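Local coordinates for hemolysin activator protein CdiB (Acinetobacter baumannii ACICU, PDB 6WIL) that probably exports its partner toxin CdiA across the outer membrane, as the TpsB-type transporter of a contact-dependent growth inhibition system, at residues Ala419-Thr424 with Tyr436-Arg441; Gln478-Glu483 with Val499-Val504; Tyr515-Val520 with Gly539-Asp544. All blocks are in the same frame, centred on the assembly; numbering follows the deposited sequence.

Contact 1. Residues Ala419-Thr424 with Tyr436-Arg441; sequences ADLRYT and YRLNWR. With C8E ((hydroxyethyloxy)tri(ethyloxy)octane), chain D.
One hairpin of the sixteen-stranded barrel pairs strands 414-429 and 432-444 antiparallel, with L421 facing W440 and Y423 facing L438 as hydrogen-bonded pairs. Two backbone bonds close each pair; L421 N reaches W440 O at 2.7 Å and L438 N reaches Y423 O at 2.9 Å. Their face is apolar and aromatic, as suits a membrane-facing wall. With CG anti to the backbone N (chi1 177°), the W440 indole reaches A419, whose CB meets its edge at CZ3, 3.4 Å away; the small methyl lets the ring come close. L421 CB lies 3.8 Å from W440 CE3, and W440 CH2 touches detergent carbon C7 at 3.8 Å. Y423 and Y436 cross at about a right angle, CD2 of Y423 being 4.0 Å from CE2 of Y436.

The other face is polar. D420 and R441 lie side by side in a salt bridge, though the carboxylate position is uncertain. R422 lays its CG 3.5 Å from N439 OD1, and its guanidinium, close to that of R437, forms salt bridges with D377 and D27 of helix 8-27. An apolar outside and a charged lumen holding an N-terminal helix are characteristic of TpsB transporters in the Omp85 superfamily.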
loop_
_atom_site.group_PDB
_atom_site.type_symbol
_atom_site.label_atom_id
_atom_site.label_comp_id
_atom_site.label_asym_id
_atom_site.label_seq_id
_atom_site.Cartn_x
_atom_site.Cartn_y
_atom_site.Cartn_z
ATOM N N ALA A 419 0.149 -13.330 -3.033
ATOM C CA ALA A 419 0.901 -12.707 -1.959
ATOM C C ALA A 419 1.905 -11.731 -2.549
ATOM O O ALA A 419 2.330 -11.868 -3.700
ATOM C CB ALA A 419 1.605 -13.751 -1.090
ATOM N N ASP A 420 2.277 -10.744 -1.741
ATOM C CA ASP A 420 3.170 -9.679 -2.163
ATOM C C ASP A 420 4.027 -9.254 -0.987
ATOM O O ASP A 420 3.578 -9.253 0.160
ATOM C CB ASP A 420 2.394 -8.474 -2.694
ATOM C CG ASP A 420 1.929 -8.672 -4.108
ATOM O OD1 ASP A 420 2.802 -8.730 -4.994
ATOM O OD2 ASP A 420 0.704 -8.796 -4.327
ATOM N N LEU A 421 5.268 -8.886 -1.285
ATOM C CA LEU A 421 6.169 -8.397 -0.254
ATOM C C LEU A 421 7.148 -7.425 -0.887
ATOM O O LEU A 421 7.714 -7.714 -1.944
ATOM C CB LEU A 421 6.915 -9.551 0.420
ATOM C CG LEU A 421 7.555 -9.226 1.767
ATOM C CD1 LEU A 421 7.479 -10.438 2.677
ATOM C CD2 LEU A 421 8.997 -8.782 1.586
ATOM N N ARG A 422 7.336 -6.277 -0.242
ATOM C CA ARG A 422 8.310 -5.295 -0.693
ATOM C C ARG A 422 9.093 -4.782 0.504
ATOM O O ARG A 422 8.541 -4.623 1.596
ATOM C CB ARG A 422 7.639 -4.130 -1.431
ATOM C CG ARG A 422 6.950 -4.535 -2.726
ATOM C CD ARG A 422 6.516 -3.316 -3.516
ATOM N NE ARG A 422 5.639 -2.450 -2.733
ATOM C CZ ARG A 422 5.229 -1.248 -3.125
ATOM N NH1 ARG A 422 5.619 -0.761 -4.296
ATOM N NH2 ARG A 422 4.431 -0.531 -2.344
ATOM N N TYR A 423 10.383 -4.530 0.291
ATOM C CA TYR A 423 11.254 -4.022 1.343
ATOM C C TYR A 423 12.208 -2.993 0.758
ATOM O O TYR A 423 12.798 -3.218 -0.304
ATOM C CB TYR A 423 12.038 -5.158 2.009
ATOM C CG TYR A 423 12.962 -4.705 3.116
ATOM C CD1 TYR A 423 12.464 -4.351 4.362
ATOM C CD2 TYR A 423 14.336 -4.643 2.920
ATOM C CE1 TYR A 423 13.304 -3.944 5.378
ATOM C CE2 TYR A 423 15.185 -4.234 3.932
ATOM C CZ TYR A 423 14.663 -3.887 5.157
ATOM O OH TYR A 423 15.499 -3.480 6.172
ATOM N N THR A 424 12.359 -1.870 1.459
ATOM C CA THR A 424 13.227 -0.778 1.046
ATOM C C THR A 424 13.994 -0.277 2.258
ATOM O O THR A 424 13.422 -0.126 3.340
ATOM C CB THR A 424 12.417 0.375 0.424
ATOM O OG1 THR A 424 12.041 0.033 -0.911
ATOM C CG2 THR A 424 13.218 1.666 0.401
ATOM N N TYR A 436 18.519 -0.168 -1.068
ATOM C CA TYR A 436 18.286 -1.562 -1.417
ATOM C C TYR A 436 16.791 -1.807 -1.540
ATOM O O TYR A 436 16.007 -1.353 -0.700
ATOM C CB TYR A 436 18.887 -2.516 -0.381
ATOM C CG TYR A 436 18.430 -3.949 -0.543
ATOM C CD1 TYR A 436 19.016 -4.784 -1.482
ATOM C CD2 TYR A 436 17.405 -4.462 0.241
ATOM C CE1 TYR A 436 18.596 -6.093 -1.633
ATOM C CE2 TYR A 436 16.979 -5.765 0.099
ATOM C CZ TYR A 436 17.578 -6.577 -0.838
ATOM O OH TYR A 436 17.154 -7.877 -0.981
ATOM N N ARG A 437 16.400 -2.541 -2.579
ATOM C CA ARG A 437 14.993 -2.765 -2.878
ATOM C C ARG A 437 14.754 -4.229 -3.210
ATOM O O ARG A 437 15.448 -4.795 -4.060
ATOM C CB ARG A 437 14.541 -1.889 -4.049
ATOM C CG ARG A 437 13.105 -2.116 -4.456
ATOM C CD ARG A 437 12.185 -1.162 -3.733
ATOM N NE ARG A 437 10.793 -1.346 -4.123
ATOM C CZ ARG A 437 10.282 -0.927 -5.275
ATOM N NH1 ARG A 437 9.003 -1.137 -5.548
ATOM N NH2 ARG A 437 11.051 -0.311 -6.163
ATOM N N LEU A 438 13.761 -4.831 -2.554
ATOM C CA LEU A 438 13.342 -6.196 -2.841
ATOM C C LEU A 438 11.846 -6.223 -3.109
ATOM O O LEU A 438 11.057 -5.738 -2.291
ATOM C CB LEU A 438 13.686 -7.147 -1.687
ATOM C CG LEU A 438 13.212 -8.600 -1.824
ATOM C CD1 LEU A 438 14.305 -9.565 -1.392
ATOM C CD2 LEU A 438 11.943 -8.851 -1.015
ATOM N N ASN A 439 11.463 -6.795 -4.250
ATOM C CA ASN A 439 10.069 -7.016 -4.613
ATOM C C ASN A 439 9.824 -8.512 -4.738
ATOM O O ASN A 439 10.556 -9.206 -5.451
ATOM C CB ASN A 439 9.718 -6.323 -5.932
ATOM C CG ASN A 439 9.917 -4.828 -5.873
ATOM O OD1 ASN A 439 9.662 -4.197 -4.848
ATOM N ND2 ASN A 439 10.380 -4.248 -6.976
ATOM N N TRP A 440 8.793 -9.005 -4.055
ATOM C CA TRP A 440 8.444 -10.417 -4.089
ATOM C C TRP A 440 6.949 -10.573 -4.320
ATOM O O TRP A 440 6.140 -9.934 -3.641
ATOM C CB TRP A 440 8.841 -11.122 -2.792
ATOM C CG TRP A 440 8.434 -12.562 -2.763
ATOM C CD1 TRP A 440 9.162 -13.629 -3.208
ATOM C CD2 TRP A 440 7.201 -13.097 -2.267
ATOM N NE1 TRP A 440 8.458 -14.794 -3.015
ATOM C CE2 TRP A 440 7.253 -14.495 -2.438
ATOM C CE3 TRP A 440 6.059 -12.531 -1.692
ATOM C CZ2 TRP A 440 6.208 -15.333 -2.057
ATOM C CZ3 TRP A 440 5.025 -13.365 -1.314
ATOM C CH2 TRP A 440 5.105 -14.750 -1.497
ATOM N N ARG A 441 6.591 -11.435 -5.267
ATOM C CA ARG A 441 5.203 -11.763 -5.553
ATOM C C ARG A 441 5.083 -13.269 -5.724
ATOM O O ARG A 441 5.949 -13.898 -6.337
ATOM C CB ARG A 441 4.710 -11.036 -6.811
ATOM C CG ARG A 441 3.341 -11.474 -7.288
ATOM C CD ARG A 441 2.651 -10.365 -8.059
ATOM N NE ARG A 441 2.479 -9.166 -7.244
ATOM C CZ ARG A 441 1.827 -8.079 -7.643
ATOM N NH1 ARG A 441 1.716 -7.031 -6.838
ATOM N NH2 ARG A 441 1.280 -8.047 -8.847
HETATM C C1 C8E D . -1.198 -18.886 2.430
HETATM C C2 C8E D . -0.751 -18.727 0.978
HETATM C C3 C8E D . -0.286 -17.293 0.728
HETATM C C4 C8E D . 0.211 -17.161 -0.710
HETATM C C5 C8E D . 1.519 -17.932 -0.872
HETATM C C6 C8E D . 1.892 -17.968 -2.350
HETATM C C7 C8E D . 3.412 -18.007 -2.486
HETATM C C8 C8E D . 3.880 -19.455 -2.607
HETATM O O9 C8E D . 4.535 -19.608 -3.834
HETATM C C10 C8E D . 5.000 -20.903 -4.091
HETATM C C11 C8E D . 5.439 -21.001 -5.551
HETATM O O12 C8E D . 6.687 -21.631 -5.625
HETATM C C13 C8E D . 7.070 -21.994 -6.922
HETATM C C14 C8E D . 8.425 -22.702 -6.883
HETATM O O15 C8E D . 9.145 -22.303 -5.750
HETATM C C16 C8E D . 10.451 -22.805 -5.701
HETATM C C17 C8E D . 11.312 -21.952 -4.767
HETATM O O18 C8E D . 10.868 -22.082 -3.444
HETATM C C19 C8E D . 11.774 -21.603 -2.490
HETATM C C20 C8E D . 11.122 -20.500 -1.654
HETATM O O21 C8E D . 9.946 -20.980 -1.062
#

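Contact 2. Residues Gln478-Glu483 with Val499-Val504; sequences QYVQQE and VDQGWV. With C8E ((hydroxyethyloxy)tri(ethyloxy)octane), chain D.
Y479 and G502 face each other as a non-hydrogen-bonded pair where the two strands come closest, their CA atoms 4.2 Å apart. Glycine suits this place because it puts no side chain beside Y479, whose CB settles 4.1 Å from G502 CA. Next along the same face, D500 packs against the aliphatic part of Q481: the carboxylate lies across the chain, with OD2 3.4 Å from Q481 CG. The Q481 amide and the D500 carboxylate are turned 40° from each other, and the acid finds its strong partner in R464, which also bridges to E483. Buried acids gathered round one arginine in this way are probably stabilised in their charged form. R464 belongs to a VRGF sequence, the hallmark of the long loop that folds back into the barrel of Omp85-family proteins; the R464-D500 salt bridge, between this loop and strand 493-505, is consistent with the arginine-acid lock described in relatives.

In contrast to that close backbone approach, the partly exposed face carrying Q478, V480, Q501 and W503 turns outward to the membrane side and meets detergent. V480 CG1 touches the edge of the W503 indole at CZ3, 3.6 Å away, the two side chains running alongside each other. One face of that ring is lined by the detergent, C17 standing 3.8 Å above its plane and offset toward the rim. Q478 has its CG between the backbone N and carbonyl carbon (chi1 70°), which places CG 3.8 Å from W503 CE3. Its amide is well suited to bridging: NE2 donates to detergent ether oxygens O12 and O15, each 3.2 Å away, while OE1 accepts from W440 NE1. At the opposite end of the pairing, Q482 N binds V499 O from well above the carbonyl plane, 39° out of it.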
loop_
_atom_site.group_PDB
_atom_site.type_symbol
_atom_site.label_atom_id
_atom_site.label_comp_id
_atom_site.label_asym_id
_atom_site.label_seq_id
_atom_site.Cartn_x
_atom_site.Cartn_y
_atom_site.Cartn_z
ATOM N N GLN A 478 6.460 -17.748 -8.201
ATOM C CA GLN A 478 6.907 -16.613 -7.411
ATOM C C GLN A 478 8.152 -16.039 -8.064
ATOM O O GLN A 478 8.922 -16.767 -8.698
ATOM C CB GLN A 478 7.197 -17.010 -5.957
ATOM C CG GLN A 478 8.426 -17.886 -5.785
ATOM C CD GLN A 478 8.660 -18.301 -4.344
ATOM O OE1 GLN A 478 8.857 -17.461 -3.462
ATOM N NE2 GLN A 478 8.639 -19.607 -4.098
ATOM N N TYR A 479 8.332 -14.730 -7.926
ATOM C CA TYR A 479 9.578 -14.096 -8.319
ATOM C C TYR A 479 10.057 -13.177 -7.208
ATOM O O TYR A 479 9.264 -12.673 -6.407
ATOM C CB TYR A 479 9.462 -13.310 -9.647
ATOM C CG TYR A 479 8.503 -12.134 -9.673
ATOM C CD1 TYR A 479 8.788 -10.951 -8.993
ATOM C CD2 TYR A 479 7.341 -12.187 -10.432
ATOM C CE1 TYR A 479 7.918 -9.873 -9.034
ATOM C CE2 TYR A 479 6.467 -11.115 -10.480
ATOM C CZ TYR A 479 6.762 -9.960 -9.782
ATOM O OH TYR A 479 5.895 -8.893 -9.833
ATOM N N VAL A 480 11.369 -12.975 -7.159
ATOM C CA VAL A 480 11.972 -12.015 -6.250
ATOM C C VAL A 480 12.905 -11.125 -7.059
ATOM O O VAL A 480 13.857 -11.612 -7.682
ATOM C CB VAL A 480 12.715 -12.692 -5.085
ATOM C CG1 VAL A 480 13.611 -13.814 -5.580
ATOM C CG2 VAL A 480 13.508 -11.661 -4.300
ATOM N N GLN A 481 12.606 -9.833 -7.081
ATOM C CA GLN A 481 13.448 -8.836 -7.719
ATOM C C GLN A 481 14.286 -8.142 -6.656
ATOM O O GLN A 481 13.771 -7.757 -5.601
ATOM C CB GLN A 481 12.600 -7.810 -8.473
ATOM C CG GLN A 481 11.732 -8.408 -9.567
ATOM C CD GLN A 481 10.655 -7.453 -10.044
ATOM O OE1 GLN A 481 10.115 -6.664 -9.267
ATOM N NE2 GLN A 481 10.338 -7.520 -11.331
ATOM N N GLN A 482 15.578 -7.996 -6.927
ATOM C CA GLN A 482 16.480 -7.322 -6.006
ATOM C C GLN A 482 17.267 -6.262 -6.755
ATOM O O GLN A 482 17.647 -6.459 -7.913
ATOM C CB GLN A 482 17.431 -8.308 -5.323
ATOM C CG GLN A 482 16.763 -9.129 -4.238
ATOM C CD GLN A 482 17.741 -10.014 -3.498
ATOM O OE1 GLN A 482 18.089 -9.748 -2.349
ATOM N NE2 GLN A 482 18.187 -11.076 -4.155
ATOM N N GLU A 483 17.514 -5.140 -6.086
ATOM C CA GLU A 483 18.092 -3.983 -6.750
ATOM C C GLU A 483 18.788 -3.105 -5.721
ATOM O O GLU A 483 18.289 -2.928 -4.606
ATOM C CB GLU A 483 17.009 -3.188 -7.491
ATOM C CG GLU A 483 17.454 -1.842 -8.032
ATOM C CD GLU A 483 16.293 -1.052 -8.603
ATOM O OE1 GLU A 483 15.643 -1.553 -9.546
ATOM O OE2 GLU A 483 16.017 0.057 -8.095
ATOM N N VAL A 499 19.193 -7.896 -9.809
ATOM C CA VAL A 499 19.239 -9.342 -10.001
ATOM C C VAL A 499 17.870 -9.902 -9.641
ATOM O O VAL A 499 17.424 -9.765 -8.494
ATOM C CB VAL A 499 20.333 -10.010 -9.152
ATOM C CG1 VAL A 499 20.303 -11.519 -9.353
ATOM C CG2 VAL A 499 21.705 -9.447 -9.500
ATOM N N ASP A 500 17.209 -10.532 -10.610
ATOM C CA ASP A 500 15.866 -11.069 -10.441
ATOM C C ASP A 500 15.874 -12.583 -10.614
ATOM O O ASP A 500 16.776 -13.154 -11.232
ATOM C CB ASP A 500 14.885 -10.444 -11.441
ATOM C CG ASP A 500 14.743 -8.941 -11.266
ATOM O OD1 ASP A 500 15.375 -8.374 -10.350
ATOM O OD2 ASP A 500 13.989 -8.326 -12.048
ATOM N N GLN A 501 14.840 -13.226 -10.072
ATOM C CA GLN A 501 14.705 -14.677 -10.097
ATOM C C GLN A 501 13.231 -15.046 -10.163
ATOM O O GLN A 501 12.414 -14.474 -9.441
ATOM C CB GLN A 501 15.328 -15.333 -8.859
ATOM C CG GLN A 501 16.834 -15.225 -8.764
ATOM C CD GLN A 501 17.370 -15.780 -7.461
ATOM O OE1 GLN A 501 17.649 -16.976 -7.347
ATOM N NE2 GLN A 501 17.513 -14.914 -6.466
ATOM N N GLY A 502 12.904 -16.016 -11.008
ATOM C CA GLY A 502 11.548 -16.518 -11.098
ATOM C C GLY A 502 11.499 -18.024 -10.950
ATOM O O GLY A 502 12.446 -18.736 -11.284
ATOM N N TRP A 503 10.364 -18.504 -10.440
ATOM C CA TRP A 503 10.124 -19.928 -10.233
ATOM C C TRP A 503 8.703 -20.262 -10.653
ATOM O O TRP A 503 7.767 -19.546 -10.288
ATOM C CB TRP A 503 10.315 -20.329 -8.766
ATOM C CG TRP A 503 11.719 -20.324 -8.278
ATOM C CD1 TRP A 503 12.634 -21.323 -8.411
ATOM C CD2 TRP A 503 12.367 -19.279 -7.547
ATOM N NE1 TRP A 503 13.816 -20.964 -7.815
ATOM C CE2 TRP A 503 13.681 -19.712 -7.278
ATOM C CE3 TRP A 503 11.966 -18.018 -7.097
ATOM C CZ2 TRP A 503 14.598 -18.929 -6.583
ATOM C CZ3 TRP A 503 12.879 -17.242 -6.406
ATOM C CH2 TRP A 503 14.178 -17.699 -6.156
ATOM N N VAL A 504 8.543 -21.346 -11.409
ATOM C CA VAL A 504 7.231 -21.906 -11.709
ATOM C C VAL A 504 7.252 -23.384 -11.345
ATOM O O VAL A 504 8.296 -24.041 -11.394
ATOM C CB VAL A 504 6.823 -21.710 -13.186
ATOM C CG1 VAL A 504 6.505 -20.245 -13.457
ATOM C CG2 VAL A 504 7.919 -22.203 -14.112
HETATM C C1 C8E D . -1.198 -18.886 2.430
HETATM C C2 C8E D . -0.751 -18.727 0.978
HETATM C C3 C8E D . -0.286 -17.293 0.728
HETATM C C4 C8E D . 0.211 -17.161 -0.710
HETATM C C5 C8E D . 1.519 -17.932 -0.872
HETATM C C6 C8E D . 1.892 -17.968 -2.350
HETATM C C7 C8E D . 3.412 -18.007 -2.486
HETATM C C8 C8E D . 3.880 -19.455 -2.607
HETATM O O9 C8E D . 4.535 -19.608 -3.834
HETATM C C10 C8E D . 5.000 -20.903 -4.091
HETATM C C11 C8E D . 5.439 -21.001 -5.551
HETATM O O12 C8E D . 6.687 -21.631 -5.625
HETATM C C13 C8E D . 7.070 -21.994 -6.922
HETATM C C14 C8E D . 8.425 -22.702 -6.883
HETATM O O15 C8E D . 9.145 -22.303 -5.750
HETATM C C16 C8E D . 10.451 -22.805 -5.701
HETATM C C17 C8E D . 11.312 -21.952 -4.767
HETATM O O18 C8E D . 10.868 -22.082 -3.444
HETATM C C19 C8E D . 11.774 -21.603 -2.490
HETATM C C20 C8E D . 11.122 -20.500 -1.654
HETATM O O21 C8E D . 9.946 -20.980 -1.062
#

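Contact 3. Residues Tyr515-Val520 with Gly539-Asp544; sequences YLLGSV and GLIAPD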
loop_
_atom_site.group_PDB
_atom_site.type_symbol
_atom_site.label_atom_id
_atom_site.label_comp_id
_atom_site.label_asym_id
_atom_site.label_seq_id
_atom_site.Cartn_x
_atom_site.Cartn_y
_atom_site.Cartn_z
ATOM N N TYR A 515 13.045 -22.256 -13.828
ATOM C CA TYR A 515 13.873 -21.257 -13.170
ATOM C C TYR A 515 14.429 -20.256 -14.172
ATOM O O TYR A 515 14.843 -20.625 -15.274
ATOM C CB TYR A 515 15.027 -21.916 -12.409
ATOM C CG TYR A 515 15.857 -20.938 -11.615
ATOM C CD1 TYR A 515 15.420 -20.475 -10.385
ATOM C CD2 TYR A 515 17.077 -20.477 -12.094
ATOM C CE1 TYR A 515 16.170 -19.583 -9.646
ATOM C CE2 TYR A 515 17.837 -19.579 -11.361
ATOM C CZ TYR A 515 17.376 -19.136 -10.136
ATOM O OH TYR A 515 18.118 -18.244 -9.394
ATOM N N LEU A 516 14.442 -18.987 -13.768
ATOM C CA LEU A 516 15.032 -17.909 -14.547
ATOM C C LEU A 516 15.895 -17.049 -13.638
ATOM O O LEU A 516 15.541 -16.800 -12.483
ATOM C CB LEU A 516 13.963 -17.037 -15.217
ATOM C CG LEU A 516 13.260 -17.610 -16.448
ATOM C CD1 LEU A 516 12.183 -16.662 -16.948
ATOM C CD2 LEU A 516 14.259 -17.921 -17.549
ATOM N N LEU A 517 17.032 -16.602 -14.166
ATOM C CA LEU A 517 17.919 -15.688 -13.459
ATOM C C LEU A 517 18.406 -14.646 -14.451
ATOM O O LEU A 517 19.103 -14.980 -15.413
ATOM C CB LEU A 517 19.105 -16.425 -12.830
ATOM C CG LEU A 517 20.177 -15.532 -12.196
ATOM C CD1 LEU A 517 19.711 -14.965 -10.869
ATOM C CD2 LEU A 517 21.495 -16.275 -12.034
ATOM N N GLY A 518 18.028 -13.391 -14.223
ATOM C CA GLY A 518 18.467 -12.302 -15.071
ATOM C C GLY A 518 19.149 -11.209 -14.276
ATOM O O GLY A 518 19.005 -11.142 -13.051
ATOM N N SER A 519 19.904 -10.351 -14.956
ATOM C CA SER A 519 20.581 -9.246 -14.298
ATOM C C SER A 519 20.460 -8.000 -15.162
ATOM O O SER A 519 20.397 -8.082 -16.390
ATOM C CB SER A 519 22.056 -9.562 -14.023
ATOM O OG SER A 519 22.619 -8.609 -13.139
ATOM N N VAL A 520 20.432 -6.845 -14.502
ATOM C CA VAL A 520 20.189 -5.565 -15.158
ATOM C C VAL A 520 21.114 -4.517 -14.557
ATOM O O VAL A 520 21.324 -4.483 -13.340
ATOM C CB VAL A 520 18.708 -5.145 -15.026
ATOM C CG1 VAL A 520 18.549 -3.637 -15.144
ATOM C CG2 VAL A 520 17.871 -5.844 -16.079
ATOM N N GLY A 539 20.063 -12.392 -19.750
ATOM C CA GLY A 539 19.650 -13.562 -18.995
ATOM C C GLY A 539 20.860 -14.381 -18.586
ATOM O O GLY A 539 21.728 -14.685 -19.411
ATOM N N LEU A 540 20.923 -14.739 -17.304
ATOM C CA LEU A 540 22.064 -15.482 -16.779
ATOM C C LEU A 540 21.830 -16.990 -16.799
ATOM O O LEU A 540 22.631 -17.736 -17.370
ATOM C CB LEU A 540 22.387 -15.009 -15.359
ATOM C CG LEU A 540 22.804 -13.541 -15.257
ATOM C CD1 LEU A 540 23.163 -13.184 -13.829
ATOM C CD2 LEU A 540 23.962 -13.249 -16.197
ATOM N N ILE A 541 20.745 -17.454 -16.185
ATOM C CA ILE A 541 20.388 -18.866 -16.173
ATOM C C ILE A 541 18.986 -19.015 -16.738
ATOM O O ILE A 541 18.052 -18.343 -16.283
ATOM C CB ILE A 541 20.472 -19.468 -14.759
ATOM C CG1 ILE A 541 21.934 -19.583 -14.323
ATOM C CG2 ILE A 541 19.782 -20.827 -14.717
ATOM C CD1 ILE A 541 22.807 -20.322 -15.321
ATOM N N ALA A 542 18.839 -19.895 -17.724
ATOM C CA ALA A 542 17.550 -20.132 -18.353
ATOM C C ALA A 542 17.572 -21.508 -18.993
ATOM O O ALA A 542 18.651 -22.016 -19.317
ATOM C CB ALA A 542 17.239 -19.059 -19.405
ATOM N N PRO A 543 16.413 -22.137 -19.181
ATOM C CA PRO A 543 16.365 -23.372 -19.966
ATOM C C PRO A 543 16.837 -23.124 -21.390
ATOM O O PRO A 543 16.934 -21.984 -21.854
ATOM C CB PRO A 543 14.884 -23.766 -19.928
ATOM C CG PRO A 543 14.342 -23.067 -18.732
ATOM C CD PRO A 543 15.102 -21.791 -18.612
ATOM N N ASP A 544 17.131 -24.221 -22.087
ATOM C CA ASP A 544 17.661 -24.119 -23.443
ATOM C C ASP A 544 16.692 -23.409 -24.380
ATOM O O ASP A 544 17.125 -22.744 -25.328
ATOM C CB ASP A 544 18.000 -25.512 -23.974
ATOM C CG ASP A 544 19.292 -26.057 -23.393
ATOM O OD1 ASP A 544 20.366 -25.500 -23.707
ATOM O OD2 ASP A 544 19.234 -27.031 -22.613
#
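L517 is flanked by L540 and I541, and its side chain runs between them and the preceding strand. L517 CB begins the path 3.9 Å from I541 CB. L517 CG, anti to the backbone N (chi1 174°), lies 3.9 Å from L540 CB. Of the branches, L517 CD2 carries on along L540, 3.7 Å from L540 CB and 3.9 Å from L540 CD1, whereas L517 CD1 turns to strand 493-505 and approaches D500 O. A branched aliphatic chain suits this place, since its two methyls serve neighbours on two strands.

The doubled partner marks a classic beta bulge in the hairpin of strands 515-526 and 530-541: L540 N and I541 N both donate to L517 O, at 2.6 and 3.1 Å, and approach in the carbonyl plane. L540 takes the near-helical backbone turn (psi -55°) expected at the first bulge position, and the register slips by one, so that G518 faces G539. These two glycines bring no side chains.

Where strand 515-526 begins and strand 530-541 ends, I541 CG2 meets the edge of the Y515 ring at CD2, while Y515 OH bonds to Q501. On the other face, L516 CD2 touches A542 CB at 3.7 Å.

Along the chain the three contacts come in series, each a hairpin closed before the next opens, with no nesting or crossing. Contact 1 closes 11 residues between its segments, contact 2 closes 15 and contact 3 closes 18. Between contacts 1 and 2 the chain makes a long excursion that includes R464, then returns so that strand 476-487 lies beside strand 432-444; N439 O and Q481 N meet across this seam. Contacts 2 and 3 join through adjacent strands 493-505 and 515-526, where Y515 also meets the W503 ring. Contacts 1 and 3 do not touch, their nearest atoms being about 11 Å apart. Together they form six consecutive strands of the barrel wall.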